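Local atomic coordinates of uncharacterized protein MJ0100 (Methanocaldococcus jannaschii, PDB entry 3KPC), a protein that probably makes homocysteine from aspartate semialdehyde and sulfide, and binds S-adenosylmethionine and methylthioadenosine through its C-terminal pair of CBS domains. Residues A[1-6]-A[81-86]; A[12-17]-A[35-40]; A[43-48]-A[104-109]. All blocks are in the same frame, centred on the assembly; numbering follows the deposited sequence.

Contact 1: A[1-6]-A[81-86]; sequences PITLVK and EPVDHV
Thr3 and Val5, in the N-terminal segment 1-6, hold the start of helix 83-92 in the second CBS motif by two backbone hydrogen bonds: Val83 N donates to Thr3 O (3.0 Å, nearly straight at 174°) and Val5 N to Glu81 O (2.8 Å). They flank a single beta bridge between Leu4 and Pro82, the helix N-cap. A water donates to Thr3 O at 3.0 Å and accepts from Asp84 N, giving this carbonyl a second donor. Among apolar contacts, Val5 CG2 meets Val86 CG2 at 3.6 Å, the two side chains crossing at about a right angle; a chi1 of 161° sets this Val5 methyl beside its own backbone N, where it also touches Glu81 O. Leu4 CD2 lies 3.8 Å from Pro82 CA, while the Ile2 side chain lies alongside Pro82, CG2 against CB. Val83 sends CG2 against Leu4 O and also packs on Ile116 and Leu119 of helix 113-123 and on Phe120 of the second subunit. The Glu81 carboxylate turns elsewhere, to a salt bridge with Lys89. Polar recognition is thus left to main-chain atoms, with Thr3 O serving Val83 N directly and Asp84 N through water, so two first-turn N-H groups are satisfied by the incoming segment.

Contact 2: A[12-17]-A[35-40]; sequences PPITAH and NHLPIV. With MTA (5'-deoxy-5'-methylthioadenosine), chain C; SAM (S-adenosylmethionine), chain B.
Thr15, Ala16 and His17 run in the same sense as Pro38, Ile39 and Val40, their directions 51° apart, and bridge them once at Ala16 and Ile39, as in the beta-alpha-beta start of a CBS motif, with 12-17 in the place of its short first strand and helix 22-32 between. Ala16 N donates to Pro38 O (3.1 Å) and Ala16 O accepts from Val40 N (2.8 Å). Next to the bridge Leu37 has CG anti to its backbone N (chi1 -175°), which brings CD2 to 4.0 Å from Ala16 CB and CD1 against Ile14; Ile28 of the helix completes this apolar patch. Thr15 crosses Pro38 and Val40 at about right angles, its CG2 meeting the proline CB and its OG1 a valine methyl. Where the segments diverge, the adenine of MTA slots in. Its N1 accepts from Ile14 N at 2.8 Å, and its N6 amino group donates to Ile14 O (2.9 Å) and to His36 O (2.9 Å), one carbonyl from each segment, so the base is read by main-chain atoms. Asn35 reaches the other way, ND2 giving a hydrogen to SAM OXT, the carboxylate of a ligand also held by Asp54 of the second subunit. At the far end His17 ND1 donates to Val40 O (3.0 Å), which lies in the imidazole plane, although ND1 itself stands 48° out of the carbonyl plane.

Contact 3: A[43-48]-A[104-109]; sequences HGKLVG and YRRVVG
Lys45 and Arg106 bring like charges unusually close, NZ lying 3.0 Å from NH2, two donors with no acceptor between them. Both chains bend to get there, Arg106 at chi3 (-57°) and Lys45 at chi4; His43 O lies 2.9 Å from Arg106 NH1, where its partial negative charge may offset some of the repulsion. Gly44 passes beside this guanidinium with positive phi, where a CB would clash with NH1. In the backbone, Leu46 N donates to Arg105 O (2.8 Å, 166°), and a water bridges the turns, donating to Gly44 O (2.7 Å) and accepting from Val107 N (3.0 Å). The extended Arg105 chain passes obliquely across Leu46, its CG 3.7 Å from Leu46 CB; Leu46 CD2 sits over one guanidinium face near the rim, Leu46 O lies at the edge in plane, and Arg105 NH2 hydrogen-bonds to Val74 O. With an alanine here, Leu46 CD2 would probably lose its flat cover and Val74 O its donor. Leu46 CD1 also packs on Val107 CG2. Each turn is braced alike by an aspartate, Asp41 OD1 accepting from the backbone N of His43 and Lys45, Asp102 OD1 from that of Tyr104 and Arg106. Such matching hairpin turns, meeting from two tandem repeats, fit the pseudo-twofold pairing of a CBS domain pair.

Contact 1 closes a long loop from the N-terminus to helix 83-92 of the second CBS motif, and contact 2 is nested within that loop, their centres 22 Å apart without touching. Contact 3 follows contact 2 but alternates with contact 1 along the chain, so segment 81-86 falls between its halves. Contacts 2 and 3 have centres only 9 Å apart and share the hairpin of strands 36-40 and 46-51, where Ile39 is hydrogen-bonded through its backbone to Val47 and Gly48; Pro13 also packs on Val107 of the second repeat. Contact 2 thus forms the first motif's share of the MTA site, which residues of the second motif complete, while contacts 1 and 3 tie sequence-distant parts into the CBS pair.

Contact 1: A[1-6]-A[81-86]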
loop_
_atom_site.group_PDB
_atom_site.type_symbol
_atom_site.label_atom_id
_atom_site.label_comp_id
_atom_site.label_asym_id
_atom_site.label_seq_id
_atom_site.Cartn_x
_atom_site.Cartn_y
_atom_site.Cartn_z
ATOM N N PRO A 1 -19.134 -17.538 -9.531
ATOM C CA PRO A 1 -18.813 -18.262 -8.297
ATOM C C PRO A 1 -18.519 -17.299 -7.139
ATOM O O PRO A 1 -18.459 -16.087 -7.358
ATOM C CB PRO A 1 -17.544 -19.049 -8.671
ATOM C CG PRO A 1 -17.368 -18.882 -10.166
ATOM C CD PRO A 1 -18.033 -17.589 -10.507
ATOM N N ILE A 2 -18.348 -17.815 -5.922
ATOM C CA ILE A 2 -17.871 -16.978 -4.815
ATOM C C ILE A 2 -16.365 -17.202 -4.622
ATOM O O ILE A 2 -15.938 -18.314 -4.305
ATOM C CB ILE A 2 -18.641 -17.238 -3.488
ATOM C CG1 ILE A 2 -20.148 -17.027 -3.685
ATOM C CG2 ILE A 2 -18.101 -16.341 -2.366
ATOM C CD1 ILE A 2 -21.012 -17.524 -2.516
ATOM N N THR A 3 -15.570 -16.153 -4.829
ATOM C CA THR A 3 -14.115 -16.234 -4.656
ATOM C C THR A 3 -13.772 -16.169 -3.174
ATOM O O THR A 3 -14.273 -15.299 -2.458
ATOM C CB THR A 3 -13.387 -15.097 -5.412
ATOM O OG1 THR A 3 -13.811 -15.081 -6.782
ATOM C CG2 THR A 3 -11.872 -15.281 -5.360
ATOM N N LEU A 4 -12.928 -17.087 -2.713
ATOM C CA LEU A 4 -12.535 -17.116 -1.308
ATOM C C LEU A 4 -11.083 -16.713 -1.143
ATOM O O LEU A 4 -10.317 -16.715 -2.111
ATOM C CB LEU A 4 -12.776 -18.509 -0.711
ATOM C CG LEU A 4 -14.178 -19.104 -0.885
ATOM C CD1 LEU A 4 -14.240 -20.508 -0.311
ATOM C CD2 LEU A 4 -15.263 -18.230 -0.262
ATOM N N VAL A 5 -10.711 -16.359 0.085
ATOM C CA VAL A 5 -9.340 -15.968 0.409
ATOM C C VAL A 5 -8.327 -16.997 -0.085
ATOM O O VAL A 5 -7.314 -16.631 -0.689
ATOM C CB VAL A 5 -9.161 -15.718 1.927
ATOM C CG1 VAL A 5 -7.692 -15.768 2.341
ATOM C CG2 VAL A 5 -9.777 -14.388 2.321
ATOM N N LYS A 6 -8.616 -18.277 0.150
ATOM C CA LYS A 6 -7.709 -19.351 -0.260
ATOM C C LYS A 6 -7.473 -19.434 -1.773
ATOM O O LYS A 6 -6.494 -20.040 -2.212
ATOM C CB LYS A 6 -8.132 -20.711 0.320
ATOM C CG LYS A 6 -9.508 -21.232 -0.100
ATOM C CD LYS A 6 -9.704 -22.634 0.475
ATOM C CE LYS A 6 -11.125 -23.138 0.297
ATOM N NZ LYS A 6 -11.323 -24.467 0.958
ATOM N N GLU A 81 -12.907 -17.427 3.977
ATOM C CA GLU A 81 -13.652 -16.179 3.964
ATOM C C GLU A 81 -13.826 -15.681 2.529
ATOM O O GLU A 81 -12.865 -15.699 1.752
ATOM C CB GLU A 81 -12.915 -15.145 4.812
ATOM C CG GLU A 81 -13.689 -13.867 5.087
ATOM C CD GLU A 81 -13.067 -13.050 6.201
ATOM O OE1 GLU A 81 -12.146 -13.552 6.882
ATOM O OE2 GLU A 81 -13.508 -11.901 6.407
ATOM N N PRO A 82 -15.055 -15.259 2.163
ATOM C CA PRO A 82 -15.251 -14.627 0.859
ATOM C C PRO A 82 -14.391 -13.376 0.724
ATOM O O PRO A 82 -14.324 -12.570 1.659
ATOM C CB PRO A 82 -16.736 -14.251 0.875
ATOM C CG PRO A 82 -17.355 -15.257 1.781
ATOM C CD PRO A 82 -16.335 -15.474 2.863
ATOM N N VAL A 83 -13.739 -13.224 -0.426
ATOM C CA VAL A 83 -12.850 -12.088 -0.675
ATOM C C VAL A 83 -13.583 -10.749 -0.528
ATOM O O VAL A 83 -12.988 -9.774 -0.054
ATOM C CB VAL A 83 -12.135 -12.195 -2.052
ATOM C CG1 VAL A 83 -11.347 -10.927 -2.375
ATOM C CG2 VAL A 83 -11.204 -13.402 -2.071
ATOM N N ASP A 84 -14.864 -10.699 -0.905
ATOM C CA ASP A 84 -15.607 -9.444 -0.753
ATOM C C ASP A 84 -15.815 -9.030 0.715
ATOM O O ASP A 84 -15.819 -7.834 1.013
ATOM C CB ASP A 84 -16.911 -9.399 -1.582
ATOM C CG ASP A 84 -18.006 -10.309 -1.037
ATOM O OD1 ASP A 84 -17.691 -11.335 -0.397
ATOM O OD2 ASP A 84 -19.197 -9.991 -1.265
ATOM N N HIS A 85 -15.966 -10.000 1.622
ATOM C CA HIS A 85 -16.049 -9.713 3.067
ATOM C C HIS A 85 -14.763 -9.043 3.553
ATOM O O HIS A 85 -14.794 -8.127 4.381
ATOM C CB HIS A 85 -16.281 -10.998 3.874
ATOM C CG HIS A 85 -17.643 -11.602 3.701
ATOM N ND1 HIS A 85 -18.471 -11.301 2.640
ATOM C CD2 HIS A 85 -18.308 -12.521 4.443
ATOM C CE1 HIS A 85 -19.590 -11.994 2.744
ATOM N NE2 HIS A 85 -19.517 -12.743 3.829
ATOM N N VAL A 86 -13.637 -9.519 3.019
ATOM C CA VAL A 86 -12.313 -8.994 3.343
ATOM C C VAL A 86 -12.147 -7.572 2.813
ATOM O O VAL A 86 -11.654 -6.699 3.528
ATOM C CB VAL A 86 -11.187 -9.910 2.797
ATOM C CG1 VAL A 86 -9.813 -9.288 3.025
ATOM C CG2 VAL A 86 -11.265 -11.284 3.444
HETATM O O HOH W 1 -15.979 -12.857 -2.714
#

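Contact 2: A[12-17]-A[35-40]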
loop_
_atom_site.group_PDB
_atom_site.type_symbol
_atom_site.label_atom_id
_atom_site.label_comp_id
_atom_site.label_asym_id
_atom_site.label_seq_id
_atom_site.Cartn_x
_atom_site.Cartn_y
_atom_site.Cartn_z
ATOM N N PRO A 12 4.165 -18.804 0.561
ATOM C CA PRO A 12 4.161 -18.820 2.019
ATOM C C PRO A 12 4.175 -17.402 2.572
ATOM O O PRO A 12 4.593 -16.474 1.871
ATOM C CB PRO A 12 5.463 -19.549 2.365
ATOM C CG PRO A 12 6.364 -19.252 1.227
ATOM C CD PRO A 12 5.474 -19.221 0.017
ATOM N N PRO A 13 3.710 -17.227 3.819
ATOM C CA PRO A 13 3.761 -15.889 4.381
ATOM C C PRO A 13 5.190 -15.514 4.762
ATOM O O PRO A 13 5.955 -16.363 5.230
ATOM C CB PRO A 13 2.881 -15.997 5.626
ATOM C CG PRO A 13 2.961 -17.420 6.033
ATOM C CD PRO A 13 3.197 -18.226 4.786
ATOM N N ILE A 14 5.545 -14.256 4.527
ATOM C CA ILE A 14 6.797 -13.705 5.019
ATOM C C ILE A 14 6.481 -13.034 6.352
ATOM O O ILE A 14 5.653 -12.122 6.408
ATOM C CB ILE A 14 7.402 -12.671 4.025
ATOM C CG1 ILE A 14 7.615 -13.292 2.633
ATOM C CG2 ILE A 14 8.698 -12.068 4.577
ATOM C CD1 ILE A 14 8.544 -14.507 2.590
ATOM N N THR A 15 7.112 -13.501 7.425
ATOM C CA THR A 15 6.872 -12.955 8.766
ATOM C C THR A 15 8.190 -12.653 9.468
ATOM O O THR A 15 9.260 -13.020 8.979
ATOM C CB THR A 15 6.058 -13.932 9.651
ATOM O OG1 THR A 15 6.807 -15.136 9.863
ATOM C CG2 THR A 15 4.709 -14.270 9.022
ATOM N N ALA A 16 8.108 -11.991 10.618
ATOM C CA ALA A 16 9.288 -11.739 11.435
ATOM C C ALA A 16 8.925 -11.727 12.911
ATOM O O ALA A 16 7.754 -11.601 13.273
ATOM C CB ALA A 16 9.943 -10.423 11.036
ATOM N N HIS A 17 9.938 -11.866 13.758
ATOM C CA HIS A 17 9.772 -11.712 15.197
ATOM C C HIS A 17 9.927 -10.236 15.581
ATOM O O HIS A 17 10.498 -9.450 14.820
ATOM C CB HIS A 17 10.765 -12.615 15.939
ATOM C CG HIS A 17 10.604 -14.069 15.612
ATOM N ND1 HIS A 17 9.411 -14.734 15.793
ATOM C CD2 HIS A 17 11.467 -14.980 15.103
ATOM C CE1 HIS A 17 9.544 -15.992 15.411
ATOM N NE2 HIS A 17 10.785 -16.168 14.991
ATOM N N ASN A 35 4.800 -4.687 1.192
ATOM C CA ASN A 35 4.545 -3.574 2.098
ATOM C C ASN A 35 4.017 -4.027 3.454
ATOM O O ASN A 35 3.771 -3.196 4.326
ATOM C CB ASN A 35 3.553 -2.592 1.471
ATOM C CG ASN A 35 4.146 -1.832 0.309
ATOM O OD1 ASN A 35 4.918 -0.892 0.496
ATOM N ND2 ASN A 35 3.786 -2.233 -0.904
ATOM N N HIS A 36 3.838 -5.337 3.627
ATOM C CA HIS A 36 3.261 -5.886 4.861
ATOM C C HIS A 36 4.135 -6.949 5.491
ATOM O O HIS A 36 4.626 -7.851 4.809
ATOM C CB HIS A 36 1.877 -6.483 4.604
ATOM C CG HIS A 36 0.908 -5.508 4.029
ATOM N ND1 HIS A 36 0.868 -5.213 2.685
ATOM C CD2 HIS A 36 -0.026 -4.721 4.615
ATOM C CE1 HIS A 36 -0.059 -4.299 2.460
ATOM N NE2 HIS A 36 -0.618 -3.983 3.615
ATOM N N LEU A 37 4.300 -6.847 6.804
ATOM C CA LEU A 37 5.121 -7.781 7.549
ATOM C C LEU A 37 4.431 -8.158 8.858
ATOM O O LEU A 37 4.557 -7.443 9.859
ATOM C CB LEU A 37 6.515 -7.189 7.804
ATOM C CG LEU A 37 7.549 -8.101 8.476
ATOM C CD1 LEU A 37 7.887 -9.321 7.618
ATOM C CD2 LEU A 37 8.807 -7.320 8.817
ATOM N N PRO A 38 3.674 -9.273 8.845
ATOM C CA PRO A 38 3.111 -9.805 10.082
ATOM C C PRO A 38 4.232 -10.130 11.072
ATOM O O PRO A 38 5.253 -10.706 10.687
ATOM C CB PRO A 38 2.412 -11.091 9.623
ATOM C CG PRO A 38 2.109 -10.864 8.182
ATOM C CD PRO A 38 3.272 -10.069 7.669
ATOM N N ILE A 39 4.039 -9.738 12.330
ATOM C CA ILE A 39 4.988 -10.032 13.399
ATOM C C ILE A 39 4.426 -11.183 14.223
ATOM O O ILE A 39 3.260 -11.148 14.634
ATOM C CB ILE A 39 5.237 -8.790 14.297
ATOM C CG1 ILE A 39 5.629 -7.563 13.455
ATOM C CG2 ILE A 39 6.283 -9.091 15.366
ATOM C CD1 ILE A 39 6.911 -7.712 12.623
ATOM N N VAL A 40 5.239 -12.214 14.434
ATOM C CA VAL A 40 4.786 -13.422 15.120
ATOM C C VAL A 40 5.679 -13.743 16.314
ATOM O O VAL A 40 6.848 -13.342 16.356
ATOM C CB VAL A 40 4.715 -14.650 14.161
ATOM C CG1 VAL A 40 3.647 -14.446 13.091
ATOM C CG2 VAL A 40 6.079 -14.944 13.527
HETATM C CS MTA C . 2.337 -5.947 0.402
HETATM S "S5'" MTA C . 1.746 -5.708 -1.253
HETATM C "C5'" MTA C . 2.866 -6.903 -2.116
HETATM C "C4'" MTA C . 2.173 -8.191 -2.683
HETATM O "O4'" MTA C . 2.941 -9.368 -2.288
HETATM C "C2'" MTA C . 0.791 -9.568 -1.211
HETATM O "O2'" MTA C . -0.221 -10.597 -1.580
HETATM C "C3'" MTA C . 0.746 -8.355 -2.141
HETATM O "O3'" MTA C . -0.208 -8.574 -3.252
HETATM C "C1'" MTA C . 2.211 -10.119 -1.271
HETATM N N9 MTA C . 2.657 -9.948 0.152
HETATM C C8 MTA C . 2.521 -8.861 0.919
HETATM N N7 MTA C . 3.018 -9.088 2.134
HETATM C C5 MTA C . 3.469 -10.335 2.149
HETATM C C6 MTA C . 4.078 -11.127 3.111
HETATM N N6 MTA C . 4.321 -10.649 4.332
HETATM N N1 MTA C . 4.407 -12.391 2.794
HETATM C C2 MTA C . 4.180 -12.877 1.582
HETATM N N3 MTA C . 3.596 -12.149 0.642
HETATM C C4 MTA C . 3.235 -10.881 0.895
HETATM N N SAM B . 3.818 -4.019 -5.193
HETATM C CA SAM B . 4.592 -3.266 -4.159
HETATM C C SAM B . 4.195 -1.779 -4.168
HETATM O O SAM B . 3.327 -1.352 -4.930
HETATM O OXT SAM B . 4.738 -0.972 -3.412
HETATM C CB SAM B . 6.111 -3.420 -4.381
HETATM C CG SAM B . 6.525 -3.323 -5.853
HETATM S SD SAM B . 6.416 -1.633 -6.549
HETATM C CE SAM B . 7.274 -1.914 -8.090
HETATM C "C5'" SAM B . 7.588 -0.526 -5.675
HETATM C "C4'" SAM B . 7.841 0.776 -6.441
HETATM O "O4'" SAM B . 6.595 1.146 -7.067
HETATM C "C3'" SAM B . 8.222 1.984 -5.573
HETATM O "O3'" SAM B . 9.572 2.348 -5.879
HETATM C "C2'" SAM B . 7.251 3.077 -6.030
HETATM O "O2'" SAM B . 7.914 4.337 -6.225
HETATM C "C1'" SAM B . 6.778 2.518 -7.372
HETATM N N9 SAM B . 5.487 3.107 -7.797
HETATM C C8 SAM B . 4.399 3.288 -7.047
HETATM N N7 SAM B . 3.437 3.851 -7.781
HETATM C C5 SAM B . 3.918 4.025 -9.010
HETATM C C6 SAM B . 3.410 4.554 -10.196
HETATM N N6 SAM B . 2.165 5.026 -10.257
HETATM N N1 SAM B . 4.189 4.584 -11.293
HETATM C C2 SAM B . 5.433 4.119 -11.261
HETATM N N3 SAM B . 5.946 3.611 -10.149
HETATM C C4 SAM B . 5.220 3.553 -9.018
#

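Contact 3: A[43-48]-A[104-109]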
loop_
_atom_site.group_PDB
_atom_site.type_symbol
_atom_site.label_atom_id
_atom_site.label_comp_id
_atom_site.label_asym_id
_atom_site.label_seq_id
_atom_site.Cartn_x
_atom_site.Cartn_y
_atom_site.Cartn_z
ATOM N N HIS A 43 6.201 -19.146 18.680
ATOM C CA HIS A 43 5.347 -20.264 18.261
ATOM C C HIS A 43 4.667 -20.008 16.909
ATOM O O HIS A 43 3.813 -20.793 16.477
ATOM C CB HIS A 43 4.288 -20.560 19.332
ATOM C CG HIS A 43 4.805 -20.484 20.736
ATOM N ND1 HIS A 43 5.738 -21.369 21.233
ATOM C CD2 HIS A 43 4.524 -19.628 21.746
ATOM C CE1 HIS A 43 6.010 -21.060 22.489
ATOM N NE2 HIS A 43 5.286 -20.007 22.824
ATOM N N GLY A 44 5.043 -18.913 16.250
ATOM C CA GLY A 44 4.452 -18.545 14.958
ATOM C C GLY A 44 3.074 -17.901 15.022
ATOM O O GLY A 44 2.413 -17.750 13.991
ATOM N N LYS A 45 2.637 -17.516 16.218
ATOM C CA LYS A 45 1.321 -16.902 16.386
ATOM C C LYS A 45 1.386 -15.379 16.279
ATOM O O LYS A 45 2.311 -14.754 16.798
ATOM C CB LYS A 45 0.676 -17.370 17.696
ATOM C CG LYS A 45 0.385 -18.874 17.674
ATOM C CD LYS A 45 0.031 -19.445 19.035
ATOM C CE LYS A 45 -0.203 -20.965 18.934
ATOM N NZ LYS A 45 1.005 -21.702 18.460
ATOM N N LEU A 46 0.402 -14.797 15.596
ATOM C CA LEU A 46 0.376 -13.356 15.311
ATOM C C LEU A 46 0.355 -12.486 16.571
ATOM O O LEU A 46 -0.481 -12.689 17.458
ATOM C CB LEU A 46 -0.834 -13.026 14.427
ATOM C CG LEU A 46 -0.939 -11.651 13.765
ATOM C CD1 LEU A 46 0.169 -11.431 12.745
ATOM C CD2 LEU A 46 -2.299 -11.508 13.095
ATOM N N VAL A 47 1.273 -11.522 16.639
ATOM C CA VAL A 47 1.309 -10.560 17.752
ATOM C C VAL A 47 1.177 -9.099 17.292
ATOM O O VAL A 47 0.872 -8.212 18.096
ATOM C CB VAL A 47 2.572 -10.732 18.646
ATOM C CG1 VAL A 47 2.571 -12.091 19.342
ATOM C CG2 VAL A 47 3.857 -10.527 17.846
ATOM N N GLY A 48 1.404 -8.852 16.005
ATOM C CA GLY A 48 1.291 -7.503 15.459
ATOM C C GLY A 48 1.527 -7.457 13.965
ATOM O O GLY A 48 1.728 -8.494 13.331
ATOM N N TYR A 104 -5.933 -20.692 15.578
ATOM C CA TYR A 104 -5.000 -20.512 16.699
ATOM C C TYR A 104 -3.983 -19.390 16.447
ATOM O O TYR A 104 -2.931 -19.314 17.094
ATOM C CB TYR A 104 -4.351 -21.860 17.062
ATOM C CG TYR A 104 -5.413 -22.872 17.433
ATOM C CD1 TYR A 104 -6.004 -22.852 18.700
ATOM C CD2 TYR A 104 -5.881 -23.806 16.505
ATOM C CE1 TYR A 104 -7.010 -23.757 19.046
ATOM C CE2 TYR A 104 -6.888 -24.717 16.841
ATOM C CZ TYR A 104 -7.447 -24.685 18.113
ATOM O OH TYR A 104 -8.437 -25.582 18.449
ATOM N N ARG A 105 -4.338 -18.522 15.498
ATOM C CA ARG A 105 -3.605 -17.287 15.156
ATOM C C ARG A 105 -2.225 -17.497 14.482
ATOM O O ARG A 105 -1.393 -16.581 14.455
ATOM C CB ARG A 105 -3.551 -16.286 16.341
ATOM C CG ARG A 105 -3.741 -14.793 15.905
ATOM C CD ARG A 105 -3.903 -13.842 17.157
ATOM N NE ARG A 105 -3.928 -12.412 16.788
ATOM C CZ ARG A 105 -4.973 -11.779 16.235
ATOM N NH1 ARG A 105 -6.123 -12.443 15.952
ATOM N NH2 ARG A 105 -4.872 -10.474 15.957
ATOM N N ARG A 106 -2.006 -18.680 13.919
ATOM C CA ARG A 106 -0.826 -18.933 13.091
ATOM C C ARG A 106 -1.028 -18.323 11.699
ATOM O O ARG A 106 -2.107 -18.461 11.119
ATOM C CB ARG A 106 -0.607 -20.439 12.995
ATOM C CG ARG A 106 0.683 -20.862 12.309
ATOM C CD ARG A 106 0.857 -22.361 12.476
ATOM N NE ARG A 106 0.850 -22.755 13.885
ATOM C CZ ARG A 106 1.927 -22.780 14.666
ATOM N NH1 ARG A 106 3.116 -22.436 14.184
ATOM N NH2 ARG A 106 1.817 -23.153 15.933
ATOM N N VAL A 107 -0.004 -17.655 11.168
ATOM C CA VAL A 107 -0.114 -16.981 9.866
ATOM C C VAL A 107 0.127 -17.957 8.718
ATOM O O VAL A 107 1.180 -18.594 8.638
ATOM C CB VAL A 107 0.841 -15.763 9.746
ATOM C CG1 VAL A 107 0.654 -15.052 8.408
ATOM C CG2 VAL A 107 0.603 -14.783 10.886
ATOM N N VAL A 108 -0.865 -18.065 7.839
ATOM C CA VAL A 108 -0.795 -18.981 6.704
ATOM C C VAL A 108 -0.696 -18.249 5.359
ATOM O O VAL A 108 -0.468 -18.877 4.317
ATOM C CB VAL A 108 -1.968 -20.002 6.716
ATOM C CG1 VAL A 108 -1.931 -20.847 8.003
ATOM C CG2 VAL A 108 -3.315 -19.302 6.581
ATOM N N GLY A 109 -0.851 -16.929 5.381
ATOM C CA GLY A 109 -0.705 -16.120 4.174
ATOM C C GLY A 109 -1.136 -14.692 4.417
ATOM O O GLY A 109 -1.344 -14.290 5.563
HETATM O O HOH W 2 2.963 -18.150 11.375
#